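Local coordinates for tail spike protein gp49 (Pseudomonas phage LKA1, PDB 4RU4) that probably cleaves the O-specific polysaccharide on the surface of Pseudomonas as a trimeric, calcium-binding tailspike lyase during phage entry, at residues B[59-64]-B[81-86]; B[54-59]-B[76-81]. All coordinates share one frame; numbering follows the deposited sequence.

Contact 1 (B[59-64]-B[81-86]); sequences ALQAAV and RGISST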
ATOM      1  N   ALA B  59     -28.232 -18.150 -31.142  1.00 10.79           N
ATOM      2  CA  ALA B  59     -28.224 -16.704 -31.376  1.00 12.94           C
ATOM      3  C   ALA B  59     -26.960 -16.010 -30.838  1.00 13.03           C
ATOM      4  O   ALA B  59     -26.364 -15.159 -31.515  1.00  9.61           O
ATOM      5  CB  ALA B  59     -29.503 -16.045 -30.792  1.00  8.97           C
ATOM      6  N   LEU B  60     -26.559 -16.364 -29.619  1.00 10.87           N
ATOM      7  CA  LEU B  60     -25.400 -15.735 -28.995  1.00 10.26           C
ATOM      8  C   LEU B  60     -24.149 -16.134 -29.729  1.00  9.28           C
ATOM      9  O   LEU B  60     -23.304 -15.299 -30.007  1.00 10.55           O
ATOM     10  CB  LEU B  60     -25.268 -16.176 -27.544  1.00 12.42           C
ATOM     11  CG  LEU B  60     -25.987 -15.314 -26.523  1.00 21.51           C
ATOM     12  CD1 LEU B  60     -26.088 -16.095 -25.219  1.00 22.99           C
ATOM     13  CD2 LEU B  60     -25.201 -14.022 -26.335  1.00 23.03           C
ATOM     14  N   GLN B  61     -24.038 -17.418 -30.062  1.00  8.63           N
ATOM     15  CA  GLN B  61     -22.868 -17.885 -30.819  1.00  8.61           C
ATOM     16  C   GLN B  61     -22.787 -17.209 -32.180  1.00  8.71           C
ATOM     17  O   GLN B  61     -21.693 -16.819 -32.621  1.00 11.71           O
ATOM     18  CB  GLN B  61     -22.843 -19.422 -30.977  1.00  8.59           C
ATOM     19  CG  GLN B  61     -21.557 -19.926 -31.640  1.00  8.56           C
ATOM     20  CD  GLN B  61     -20.330 -19.669 -30.762  1.00 12.23           C
ATOM     21  OE1 GLN B  61     -20.221 -20.207 -29.658  1.00 11.75           O
ATOM     22  NE2 GLN B  61     -19.421 -18.827 -31.239  1.00  9.15           N
ATOM     23  N   ALA B  62     -23.933 -17.072 -32.845  1.00  8.81           N
ATOM     24  CA  ALA B  62     -23.967 -16.417 -34.166  1.00 10.80           C
ATOM     25  C   ALA B  62     -23.585 -14.941 -34.064  1.00 13.60           C
ATOM     26  O   ALA B  62     -22.901 -14.386 -34.956  1.00 13.28           O
ATOM     27  CB  ALA B  62     -25.348 -16.571 -34.835  1.00  9.67           C
ATOM     28  N   ALA B  63     -24.012 -14.303 -32.979  1.00 10.99           N
ATOM     29  CA  ALA B  63     -23.649 -12.904 -32.755  1.00 11.47           C
ATOM     30  C   ALA B  63     -22.136 -12.760 -32.592  1.00 12.79           C
ATOM     31  O   ALA B  63     -21.511 -11.882 -33.204  1.00 12.82           O
ATOM     32  CB  ALA B  63     -24.378 -12.336 -31.516  1.00  9.53           C
ATOM     33  N   VAL B  64     -21.553 -13.607 -31.745  1.00 11.79           N
ATOM     34  CA  VAL B  64     -20.103 -13.644 -31.596  1.00 10.17           C
ATOM     35  C   VAL B  64     -19.442 -13.892 -32.947  1.00 13.39           C
ATOM     36  O   VAL B  64     -18.479 -13.220 -33.302  1.00 13.77           O
ATOM     37  CB  VAL B  64     -19.665 -14.715 -30.575  1.00  9.22           C
ATOM     38  CG1 VAL B  64     -18.173 -14.988 -30.673  1.00 11.77           C
ATOM     39  CG2 VAL B  64     -20.050 -14.271 -29.151  1.00  8.69           C
ATOM     40  N   ARG B  81     -24.438 -25.262 -24.789  1.00 10.78           N
ATOM     41  CA  ARG B  81     -23.064 -25.448 -25.286  1.00 10.98           C
ATOM     42  C   ARG B  81     -22.286 -24.212 -24.942  1.00 10.61           C
ATOM     43  O   ARG B  81     -22.869 -23.142 -24.766  1.00  8.12           O
ATOM     44  CB  ARG B  81     -23.031 -25.562 -26.825  1.00 13.49           C
ATOM     45  CG  ARG B  81     -23.710 -26.781 -27.388  1.00 21.84           C
ATOM     46  CD  ARG B  81     -23.494 -26.963 -28.906  1.00 21.14           C
ATOM     47  NE  ARG B  81     -24.409 -28.003 -29.333  1.00 21.64           N
ATOM     48  CZ  ARG B  81     -24.145 -29.300 -29.254  1.00 24.72           C
ATOM     49  NH1 ARG B  81     -22.955 -29.717 -28.830  1.00 25.82           N
ATOM     50  NH2 ARG B  81     -25.057 -30.187 -29.630  1.00 27.53           N
ATOM     51  N   GLY B  82     -20.960 -24.328 -24.920  1.00  8.61           N
ATOM     52  CA  GLY B  82     -20.153 -23.164 -24.653  1.00  9.92           C
ATOM     53  C   GLY B  82     -20.287 -22.121 -25.754  1.00  9.81           C
ATOM     54  O   GLY B  82     -20.547 -22.447 -26.909  1.00 11.56           O
ATOM     55  N   ILE B  83     -20.103 -20.860 -25.383  0.54  8.08           N
ATOM     56  CA  ILE B  83     -19.965 -19.780 -26.349  0.54 11.08           C
ATOM     57  C   ILE B  83     -18.465 -19.532 -26.550  0.54 11.58           C
ATOM     58  O   ILE B  83     -17.775 -19.096 -25.629  0.54 12.14           O
ATOM     59  CB  ILE B  83     -20.641 -18.500 -25.830  0.54 10.10           C
ATOM     60  CG1 ILE B  83     -22.115 -18.786 -25.490  0.54 10.07           C
ATOM     61  CG2 ILE B  83     -20.454 -17.343 -26.837  0.54  9.78           C
ATOM     62  CD1 ILE B  83     -22.790 -17.684 -24.676  0.54  8.23           C
ATOM     63  N   SER B  84     -17.955 -19.819 -27.742  1.00  9.79           N
ATOM     64  CA  SER B  84     -16.506 -19.815 -27.935  1.00 13.88           C
ATOM     65  C   SER B  84     -16.009 -19.002 -29.131  1.00 13.18           C
ATOM     66  O   SER B  84     -16.754 -18.713 -30.071  1.00 13.56           O
ATOM     67  CB  SER B  84     -16.004 -21.266 -28.042  1.00 16.76           C
ATOM     68  OG  SER B  84     -16.490 -21.856 -29.235  1.00 18.94           O
ATOM     69  N   SER B  85     -14.731 -18.656 -29.103  0.55  8.85           N
ATOM     70  CA  SER B  85     -14.142 -17.991 -30.244  0.55  9.66           C
ATOM     71  C   SER B  85     -12.654 -18.265 -30.317  0.55 10.18           C
ATOM     72  O   SER B  85     -12.036 -18.716 -29.349  0.55  8.03           O
ATOM     73  CB  SER B  85     -14.365 -16.490 -30.128  0.55  9.53           C
ATOM     74  OG  SER B  85     -13.732 -16.019 -28.961  0.55  9.30           O
ATOM     75  N   THR B  86     -12.089 -17.987 -31.482  1.00 12.40           N
ATOM     76  CA  THR B  86     -10.645 -17.920 -31.636  1.00 19.09           C
ATOM     77  C   THR B  86     -10.241 -16.458 -31.898  1.00 19.65           C
ATOM     78  O   THR B  86     -10.969 -15.698 -32.537  1.00 16.72           O
ATOM     79  CB  THR B  86     -10.141 -18.879 -32.724  1.00 22.44           C
ATOM     80  OG1 THR B  86     -10.934 -18.728 -33.899  1.00 27.15           O
ATOM     81  CG2 THR B  86     -10.280 -20.309 -32.249  1.00 21.42           C
TER
HETATM   82  O   HOH W   1     -19.178 -22.822 -29.734  1.00 25.37           O
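Gln61 and Ile83 have the nearest CA atoms across the contact, 5.7 Å apart, where helix segment 59-64 runs almost parallel to strand 82-86: the two axes make an angle of 13° and come within 8.3 Å. At that distance the side chains have to bridge the gap, and Gln61 does so with a two-point amide grip on the strand backbone. Ser84 N donates to Gln61 OE1 at 3.0 Å, in the carbonyl plane and on a lone pair, while Gln61 NE2 returns a bond to Ser84 O at 2.9 Å, with its acceptor only 13° out of the amide plane. The backbone N and O of Ser84 are thus both bound by one primary amide, which fixes its rotation. The chain reaches them because CG stands anti to the backbone N (chi1 -174°) and then bends at chi2. Gln61 OE1 also accepts from a water at 2.8 Å that is hydrogen-bonded to Ser84 OG, and Gln61 NE2 has a further acceptor in Asp65 OD1, so both ends of the amide carry two bonds.

Beside this polar grip lies an apolar flank built on Ile83. In the conformer described here its two branches divide the work: CD1 packs on Leu60 CD1 at 3.7 Å, and CG2 meets Val64 CG2 at 3.9 Å. The other Val64 methyl, CG1, reaches along the strand to Ser85 CB, also in one of two conformers.

The helix packs against the first coil of the parallel beta-helix: Leu60 also touches Ile72 of strand 70-72 and Tyr77 and Ile79 of strand 75-79, and strand 82-86 pairs in parallel with strand 113-120.

Contact 2 (B[54-59]-B[76-81]); sequences EIDWAA and DYQINR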
ATOM      1  N   GLU B  54     -30.291 -24.991 -27.872  1.00  8.62           N
ATOM      2  CA  GLU B  54     -31.057 -23.817 -27.474  1.00  8.66           C
ATOM      3  C   GLU B  54     -30.969 -22.699 -28.506  1.00 12.60           C
ATOM      4  O   GLU B  54     -29.888 -22.384 -29.013  1.00  9.92           O
ATOM      5  CB  GLU B  54     -30.542 -23.290 -26.117  1.00  9.68           C
ATOM      6  CG  GLU B  54     -30.811 -24.237 -24.936  1.00 10.81           C
ATOM      7  CD  GLU B  54     -32.269 -24.238 -24.484  1.00 13.46           C
ATOM      8  OE1 GLU B  54     -33.034 -23.341 -24.899  1.00 13.90           O
ATOM      9  OE2 GLU B  54     -32.651 -25.139 -23.705  1.00 15.83           O
ATOM     10  N   ILE B  55     -32.106 -22.090 -28.811  1.00 10.64           N
ATOM     11  CA  ILE B  55     -32.117 -20.895 -29.637  1.00 11.05           C
ATOM     12  C   ILE B  55     -31.210 -19.782 -29.048  1.00  8.86           C
ATOM     13  O   ILE B  55     -30.487 -19.123 -29.793  1.00  8.88           O
ATOM     14  CB  ILE B  55     -33.577 -20.405 -29.850  1.00 11.93           C
ATOM     15  CG1 ILE B  55     -34.307 -21.360 -30.817  1.00 12.09           C
ATOM     16  CG2 ILE B  55     -33.608 -18.944 -30.349  1.00 12.40           C
ATOM     17  CD1 ILE B  55     -35.857 -21.283 -30.774  1.00  9.16           C
ATOM     18  N   ASP B  56     -31.214 -19.606 -27.721  1.00  8.78           N
ATOM     19  CA  ASP B  56     -30.384 -18.560 -27.109  1.00  8.72           C
ATOM     20  C   ASP B  56     -28.914 -18.816 -27.386  1.00  9.00           C
ATOM     21  O   ASP B  56     -28.152 -17.883 -27.651  1.00  8.76           O
ATOM     22  CB  ASP B  56     -30.592 -18.475 -25.592  1.00 13.05           C
ATOM     23  CG  ASP B  56     -31.963 -17.913 -25.206  1.00 12.44           C
ATOM     24  OD1 ASP B  56     -32.541 -17.123 -25.984  1.00  8.80           O
ATOM     25  OD2 ASP B  56     -32.456 -18.279 -24.115  1.00 13.36           O
ATOM     26  N   TRP B  57     -28.509 -20.082 -27.317  1.00  8.63           N
ATOM     27  CA  TRP B  57     -27.116 -20.402 -27.602  1.00  8.55           C
ATOM     28  C   TRP B  57     -26.790 -20.133 -29.074  1.00  8.73           C
ATOM     29  O   TRP B  57     -25.780 -19.476 -29.404  1.00  8.76           O
ATOM     30  CB  TRP B  57     -26.769 -21.858 -27.241  1.00  8.48           C
ATOM     31  CG  TRP B  57     -25.415 -22.205 -27.856  1.00  8.45           C
ATOM     32  CD1 TRP B  57     -24.178 -21.938 -27.325  1.00  8.36           C
ATOM     33  CD2 TRP B  57     -25.182 -22.818 -29.132  1.00 10.13           C
ATOM     34  NE1 TRP B  57     -23.191 -22.366 -28.180  1.00  9.16           N
ATOM     35  CE2 TRP B  57     -23.780 -22.902 -29.302  1.00 11.07           C
ATOM     36  CE3 TRP B  57     -26.019 -23.301 -30.141  1.00 12.21           C
ATOM     37  CZ2 TRP B  57     -23.211 -23.442 -30.431  1.00  8.48           C
ATOM     38  CZ3 TRP B  57     -25.449 -23.855 -31.277  1.00 11.41           C
ATOM     39  CH2 TRP B  57     -24.058 -23.925 -31.408  1.00 12.18           C
ATOM     40  N   ALA B  58     -27.631 -20.654 -29.959  1.00 10.24           N
ATOM     41  CA  ALA B  58     -27.436 -20.451 -31.393  1.00 11.04           C
ATOM     42  C   ALA B  58     -27.342 -18.948 -31.724  1.00  9.35           C
ATOM     43  O   ALA B  58     -26.454 -18.516 -32.466  1.00  9.80           O
ATOM     44  CB  ALA B  58     -28.569 -21.146 -32.208  1.00  8.89           C
ATOM     45  N   ALA B  59     -28.232 -18.150 -31.142  1.00 10.79           N
ATOM     46  CA  ALA B  59     -28.224 -16.704 -31.376  1.00 12.94           C
ATOM     47  C   ALA B  59     -26.960 -16.010 -30.838  1.00 13.03           C
ATOM     48  O   ALA B  59     -26.364 -15.159 -31.515  1.00  9.61           O
ATOM     49  CB  ALA B  59     -29.503 -16.045 -30.792  1.00  8.97           C
ATOM     50  N   ASP B  76     -32.263 -13.630 -19.694  1.00 10.97           N
ATOM     51  CA  ASP B  76     -31.753 -14.814 -19.033  1.00 14.18           C
ATOM     52  C   ASP B  76     -31.635 -15.862 -20.123  1.00 12.46           C
ATOM     53  O   ASP B  76     -32.604 -16.508 -20.480  1.00 14.18           O
ATOM     54  CB  ASP B  76     -32.728 -15.230 -17.919  1.00 18.30           C
ATOM     55  CG  ASP B  76     -32.147 -16.268 -16.974  1.00 18.90           C
ATOM     56  OD1 ASP B  76     -31.343 -17.128 -17.390  1.00 17.53           O
ATOM     57  OD2 ASP B  76     -32.507 -16.238 -15.786  1.00 21.35           O
ATOM     58  N   TYR B  77     -30.437 -15.985 -20.688  1.00 12.63           N
ATOM     59  CA  TYR B  77     -30.239 -16.753 -21.914  1.00 11.17           C
ATOM     60  C   TYR B  77     -29.818 -18.192 -21.619  1.00 11.81           C
ATOM     61  O   TYR B  77     -28.815 -18.429 -20.934  1.00 12.15           O
ATOM     62  CB  TYR B  77     -29.187 -16.039 -22.756  1.00 11.62           C
ATOM     63  CG  TYR B  77     -29.563 -14.610 -23.095  1.00 10.13           C
ATOM     64  CD1 TYR B  77     -29.246 -13.556 -22.240  1.00  8.49           C
ATOM     65  CD2 TYR B  77     -30.220 -14.314 -24.284  1.00 12.97           C
ATOM     66  CE1 TYR B  77     -29.591 -12.259 -22.553  1.00 13.43           C
ATOM     67  CE2 TYR B  77     -30.558 -13.020 -24.613  1.00 14.60           C
ATOM     68  CZ  TYR B  77     -30.246 -11.993 -23.741  1.00 15.50           C
ATOM     69  OH  TYR B  77     -30.590 -10.695 -24.057  1.00 19.11           O
ATOM     70  N   GLN B  78     -30.585 -19.151 -22.128  1.00  8.55           N
ATOM     71  CA  GLN B  78     -30.343 -20.553 -21.828  1.00 10.32           C
ATOM     72  C   GLN B  78     -29.442 -21.147 -22.889  1.00 12.43           C
ATOM     73  O   GLN B  78     -29.778 -21.117 -24.082  1.00 11.85           O
ATOM     74  CB  GLN B  78     -31.669 -21.333 -21.787  1.00 10.63           C
ATOM     75  CG  GLN B  78     -32.769 -20.605 -20.985  1.00 12.13           C
ATOM     76  CD  GLN B  78     -32.378 -20.443 -19.526  1.00 13.40           C
ATOM     77  OE1 GLN B  78     -32.218 -21.436 -18.803  1.00 16.05           O
ATOM     78  NE2 GLN B  78     -32.153 -19.186 -19.098  1.00 11.78           N
ATOM     79  N   ILE B  79     -28.303 -21.694 -22.465  1.00  8.26           N
ATOM     80  CA  ILE B  79     -27.366 -22.267 -23.423  1.00 10.68           C
ATOM     81  C   ILE B  79     -27.001 -23.701 -23.058  1.00 10.57           C
ATOM     82  O   ILE B  79     -26.873 -24.043 -21.886  1.00 10.59           O
ATOM     83  CB  ILE B  79     -26.097 -21.396 -23.580  1.00 12.02           C
ATOM     84  CG1 ILE B  79     -25.293 -21.369 -22.270  1.00 12.41           C
ATOM     85  CG2 ILE B  79     -26.491 -19.988 -24.047  1.00  8.31           C
ATOM     86  CD1 ILE B  79     -23.860 -20.826 -22.388  1.00 10.99           C
ATOM     87  N   ASN B  80     -26.859 -24.557 -24.060  1.00 12.48           N
ATOM     88  CA  ASN B  80     -26.532 -25.943 -23.774  1.00 11.05           C
ATOM     89  C   ASN B  80     -25.133 -26.270 -24.279  1.00 10.61           C
ATOM     90  O   ASN B  80     -24.698 -27.418 -24.207  1.00 11.12           O
ATOM     91  CB  ASN B  80     -27.545 -26.867 -24.452  1.00 11.40           C
ATOM     92  CG  ASN B  80     -27.523 -26.727 -25.946  1.00 11.76           C
ATOM     93  OD1 ASN B  80     -27.877 -25.675 -26.480  1.00  9.15           O
ATOM     94  ND2 ASN B  80     -27.092 -27.777 -26.640  1.00 12.49           N
ATOM     95  N   ARG B  81     -24.438 -25.262 -24.789  1.00 10.78           N
ATOM     96  CA  ARG B  81     -23.064 -25.448 -25.286  1.00 10.98           C
ATOM     97  C   ARG B  81     -22.286 -24.212 -24.942  1.00 10.61           C
ATOM     98  O   ARG B  81     -22.869 -23.142 -24.766  1.00  8.12           O
ATOM     99  CB  ARG B  81     -23.031 -25.562 -26.825  1.00 13.49           C
ATOM    100  CG  ARG B  81     -23.710 -26.781 -27.388  1.00 21.84           C
ATOM    101  CD  ARG B  81     -23.494 -26.963 -28.906  1.00 21.14           C
ATOM    102  NE  ARG B  81     -24.409 -28.003 -29.333  1.00 21.64           N
ATOM    103  CZ  ARG B  81     -24.145 -29.300 -29.254  1.00 24.72           C
ATOM    104  NH1 ARG B  81     -22.955 -29.717 -28.830  1.00 25.82           N
ATOM    105  NH2 ARG B  81     -25.057 -30.187 -29.630  1.00 27.53           N
TER
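Trp57 and Ile79, whose CA atoms lie 4.6 Å apart, join the start of helix 55-65 to strand 75-79 of the parallel beta-helix; the helix lies across the strand, the segment axes crossing almost at right angles (-93°), 6.2 Å apart.

Two hydrogen bonds tie side chains to backbone. Asn80 OD1 accepts from Glu54 N, the N-cap residue, at 2.9 Å; the bond is nearly straight, though the donor stands well above the amide carbonyl plane. In the reverse sense, Asp56 OD2 accepts from Gln78 N at 2.9 Å, on the anti side of the carboxylate. The other oxygen, Asp56 OD1, takes the backbone N of Val23 and Gly24, so this buried carboxylate links helix, strand and N-terminal loop. The Glu54 carboxylate is held by His29 N and Ser28 OG, while its CB lies against Gln78 O, a buried carbonyl with no polar partner.

Apolar contacts fill the bend of the chain. Ile79 CG2 packs on Trp57 CB at 3.7 Å. With CG anti to the backbone N (chi1 167°), the indole is carried to the corner at Arg81, whose guanidinium pairs with Asp53. Arg81 CB makes a CH-pi contact over one face of the indole, 3.7 Å from the centroid of the Trp57 five-membered ring and 21° off its normal.

Contacts 1 and 2 are adjoining parts of one interface, with centres about 9 Å apart: helix 55-65 lies first across strand 75-79 and then alongside strand 82-86, the change from a crossing to a near-parallel approach following the corner at 80-81. Trp57 of contact 2 secures that corner, its NE1 forming a probable hydrogen bond to Gly82 O of contact 1 at 2.9 Å. Leu60 of contact 1 reaches back, CD1 lying 4.0 Å from Tyr77 CB and 4.1 Å from Ile79 CG2. Both contacts lie away from the calcium site at Gly368 and Asp394; 1,2-ethanediol, probably from the crystallisation liquor, lies about 4 Å from the side chain of Gln61 and likewise from that of Trp57.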